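Local structure of RNA-dependent RNA Polymerase (Bombyx mori cytoplasmic polyhedrosis virus, 6TZ0) at residues I433-V438 with A443-S448. The protein transcribes the viral double-stranded RNA genome conservatively into plus strands and, after core assembly, makes the complementary minus strands. Numbering follows the deposited sequence.
Sequences IEKLEV and AAWSNS
The K435 side chain starts out against one face of the W445 indole. Its CB sits over one face of the six-membered ring, with K435 CB 3.9 Å from the centroid of that W445 ring and 18° off the normal, a CH-pi contact. CB is offset toward the rim and is nearest to CH2 and CZ3. CG follows with its closest approach to CZ2, and K435 CD lies 4.0 Å from W445 CZ2. The chain then bends at chi3 (71°), and CE and NZ lead away from the ring. The other end of W445 meets I433. With chi1 at -62°, I433 CG1 stands beside the backbone N and CG2 points away from it, which brings CG2 against S446 N and W445. I433 CG2 lies at the ring edge, near its plane, and is 3.8 Å from W445 CB. The CG1 branch passes across the amide of N447, with I433 CG1 3.8 Å from N447 ND2.

Strands 434-437 and 442-446 form a two-stranded antiparallel beta hairpin within the central polymerase domain, away from the annotated nucleotide and metal sites. K435 and W445 are a non-hydrogen-bonded pair. E434 and S446 are the neighbouring hydrogen-bonded pair. E434 N donates to S446 O at 2.9 Å. The return bond, S446 N to E434 O, is longer at 3.3 Å. The bond from L436 N to A444 O is weak.

On the other face, L436 CD1 packs 4.3 Å from A444 CB and comes near S446 CB. Helix 449-455 backs this face through M452 and V455. S446 OG accepts from S448 N in an ST turn and is also hydrogen-bonded to S980 O. S448 is the N-cap of the helix that follows.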
ATOM      1  N   ILE A 433      -4.564  -8.937  14.400  1.00 66.92           N
ATOM      2  CA  ILE A 433      -3.656  -9.671  15.268  1.00 66.92           C
ATOM      3  C   ILE A 433      -3.905 -11.159  15.087  1.00 66.92           C
ATOM      4  O   ILE A 433      -5.044 -11.627  15.201  1.00 66.92           O
ATOM      5  CB  ILE A 433      -3.851  -9.236  16.726  1.00 66.92           C
ATOM      6  CG1 ILE A 433      -3.523  -7.749  16.851  1.00 66.92           C
ATOM      7  CG2 ILE A 433      -2.988 -10.072  17.645  1.00 66.92           C
ATOM      8  CD1 ILE A 433      -4.044  -7.104  18.101  1.00 66.92           C
ATOM      9  N   GLU A 434      -2.848 -11.908  14.794  1.00 70.22           N
ATOM     10  CA  GLU A 434      -2.972 -13.316  14.458  1.00 70.22           C
ATOM     11  C   GLU A 434      -2.201 -14.185  15.439  1.00 70.22           C
ATOM     12  O   GLU A 434      -1.284 -13.726  16.124  1.00 70.22           O
ATOM     13  CB  GLU A 434      -2.476 -13.593  13.039  1.00 70.22           C
ATOM     14  CG  GLU A 434      -3.344 -12.987  11.958  1.00 70.22           C
ATOM     15  CD  GLU A 434      -2.845 -13.307  10.566  1.00 70.22           C
ATOM     16  OE1 GLU A 434      -1.752 -13.897  10.445  1.00 70.22           O
ATOM     17  OE2 GLU A 434      -3.550 -12.971   9.590  1.00 70.22           O
ATOM     18  N   LYS A 435      -2.590 -15.453  15.485  1.00 66.54           N
ATOM     19  CA  LYS A 435      -1.955 -16.436  16.345  1.00 66.54           C
ATOM     20  C   LYS A 435      -0.706 -16.986  15.669  1.00 66.54           C
ATOM     21  O   LYS A 435      -0.691 -17.208  14.457  1.00 66.54           O
ATOM     22  CB  LYS A 435      -2.946 -17.558  16.649  1.00 66.54           C
ATOM     23  CG  LYS A 435      -2.477 -18.610  17.620  1.00 66.54           C
ATOM     24  CD  LYS A 435      -3.616 -19.562  17.931  1.00 66.54           C
ATOM     25  CE  LYS A 435      -3.941 -20.439  16.733  1.00 66.54           C
ATOM     26  NZ  LYS A 435      -4.977 -21.460  17.053  1.00 66.54           N
ATOM     27  N   LEU A 436       0.350 -17.195  16.458  1.00 61.63           N
ATOM     28  CA  LEU A 436       1.671 -17.546  15.935  1.00 61.63           C
ATOM     29  C   LEU A 436       2.144 -18.835  16.600  1.00 61.63           C
ATOM     30  O   LEU A 436       2.665 -18.804  17.716  1.00 61.63           O
ATOM     31  CB  LEU A 436       2.658 -16.411  16.169  1.00 61.63           C
ATOM     32  CG  LEU A 436       2.286 -15.050  15.578  1.00 61.63           C
ATOM     33  CD1 LEU A 436       3.341 -14.005  15.893  1.00 61.63           C
ATOM     34  CD2 LEU A 436       2.055 -15.162  14.099  1.00 61.63           C
ATOM     35  N   GLU A 437       1.976 -19.965  15.916  1.00 62.38           N
ATOM     36  CA  GLU A 437       2.410 -21.264  16.414  1.00 62.38           C
ATOM     37  C   GLU A 437       3.237 -21.978  15.355  1.00 62.38           C
ATOM     38  O   GLU A 437       2.960 -21.866  14.157  1.00 62.38           O
ATOM     39  CB  GLU A 437       1.212 -22.131  16.834  1.00 62.38           C
ATOM     40  CG  GLU A 437       0.204 -22.414  15.733  1.00 62.38           C
ATOM     41  CD  GLU A 437      -0.914 -23.329  16.183  1.00 62.38           C
ATOM     42  OE1 GLU A 437      -0.887 -23.770  17.351  1.00 62.38           O
ATOM     43  OE2 GLU A 437      -1.819 -23.605  15.369  1.00 62.38           O
ATOM     44  N   VAL A 438       4.268 -22.700  15.790  1.00 56.14           N
ATOM     45  CA  VAL A 438       5.164 -23.411  14.880  1.00 56.14           C
ATOM     46  C   VAL A 438       5.143 -24.910  15.138  1.00 56.14           C
ATOM     47  O   VAL A 438       4.705 -25.689  14.291  1.00 56.14           O
ATOM     48  CB  VAL A 438       6.604 -22.863  14.965  1.00 56.14           C
ATOM     49  CG1 VAL A 438       7.468 -23.583  13.960  1.00 56.14           C
ATOM     50  CG2 VAL A 438       6.644 -21.388  14.734  1.00 56.14           C
ATOM     51  N   ALA A 443       3.347 -19.028  20.085  1.00 66.52           N
ATOM     52  CA  ALA A 443       4.451 -18.182  20.502  1.00 66.52           C
ATOM     53  C   ALA A 443       3.985 -16.801  20.941  1.00 66.52           C
ATOM     54  O   ALA A 443       4.318 -16.361  22.044  1.00 66.52           O
ATOM     55  CB  ALA A 443       5.478 -18.063  19.370  1.00 66.52           C
ATOM     56  N   ALA A 444       3.211 -16.111  20.106  1.00 66.62           N
ATOM     57  CA  ALA A 444       2.729 -14.784  20.451  1.00 66.62           C
ATOM     58  C   ALA A 444       1.437 -14.496  19.703  1.00 66.62           C
ATOM     59  O   ALA A 444       1.014 -15.251  18.825  1.00 66.62           O
ATOM     60  CB  ALA A 444       3.781 -13.715  20.141  1.00 66.62           C
ATOM     61  N   TRP A 445       0.797 -13.397  20.091  1.00 69.29           N
ATOM     62  CA  TRP A 445      -0.264 -12.761  19.323  1.00 69.29           C
ATOM     63  C   TRP A 445       0.269 -11.420  18.857  1.00 69.29           C
ATOM     64  O   TRP A 445       0.651 -10.584  19.683  1.00 69.29           O
ATOM     65  CB  TRP A 445      -1.525 -12.570  20.167  1.00 69.29           C
ATOM     66  CG  TRP A 445      -2.262 -13.825  20.476  1.00 69.29           C
ATOM     67  CD1 TRP A 445      -2.066 -14.645  21.545  1.00 69.29           C
ATOM     68  CD2 TRP A 445      -3.361 -14.371  19.748  1.00 69.29           C
ATOM     69  NE1 TRP A 445      -2.954 -15.686  21.511  1.00 69.29           N
ATOM     70  CE2 TRP A 445      -3.763 -15.541  20.416  1.00 69.29           C
ATOM     71  CE3 TRP A 445      -4.038 -13.991  18.587  1.00 69.29           C
ATOM     72  CZ2 TRP A 445      -4.810 -16.337  19.964  1.00 69.29           C
ATOM     73  CZ3 TRP A 445      -5.078 -14.782  18.139  1.00 69.29           C
ATOM     74  CH2 TRP A 445      -5.453 -15.942  18.827  1.00 69.29           C
ATOM     75  N   SER A 446       0.303 -11.212  17.545  1.00 64.75           N
ATOM     76  CA  SER A 446       0.877  -9.990  17.008  1.00 64.75           C
ATOM     77  C   SER A 446       0.304  -9.730  15.626  1.00 64.75           C
ATOM     78  O   SER A 446      -0.250 -10.620  14.981  1.00 64.75           O
ATOM     79  CB  SER A 446       2.402 -10.074  16.947  1.00 64.75           C
ATOM     80  OG  SER A 446       2.947  -8.862  16.462  1.00 64.75           O
ATOM     81  N   ASN A 447       0.457  -8.489  15.179  1.00 62.55           N
ATOM     82  CA  ASN A 447       0.100  -8.096  13.829  1.00 62.55           C
ATOM     83  C   ASN A 447       1.259  -7.478  13.067  1.00 62.55           C
ATOM     84  O   ASN A 447       1.054  -6.981  11.954  1.00 62.55           O
ATOM     85  CB  ASN A 447      -1.091  -7.127  13.850  1.00 62.55           C
ATOM     86  CG  ASN A 447      -0.858  -5.918  14.737  1.00 62.55           C
ATOM     87  OD1 ASN A 447       0.199  -5.757  15.344  1.00 62.55           O
ATOM     88  ND2 ASN A 447      -1.850  -5.042  14.794  1.00 62.55           N
ATOM     89  N   SER A 448       2.460  -7.475  13.634  1.00 51.80           N
ATOM     90  CA  SER A 448       3.617  -6.944  12.939  1.00 51.80           C
ATOM     91  C   SER A 448       4.264  -8.033  12.100  1.00 51.80           C
ATOM     92  O   SER A 448       4.275  -9.206  12.480  1.00 51.80           O
ATOM     93  CB  SER A 448       4.635  -6.388  13.927  1.00 51.80           C
ATOM     94  OG  SER A 448       5.211  -7.436  14.669  1.00 51.80           O
TER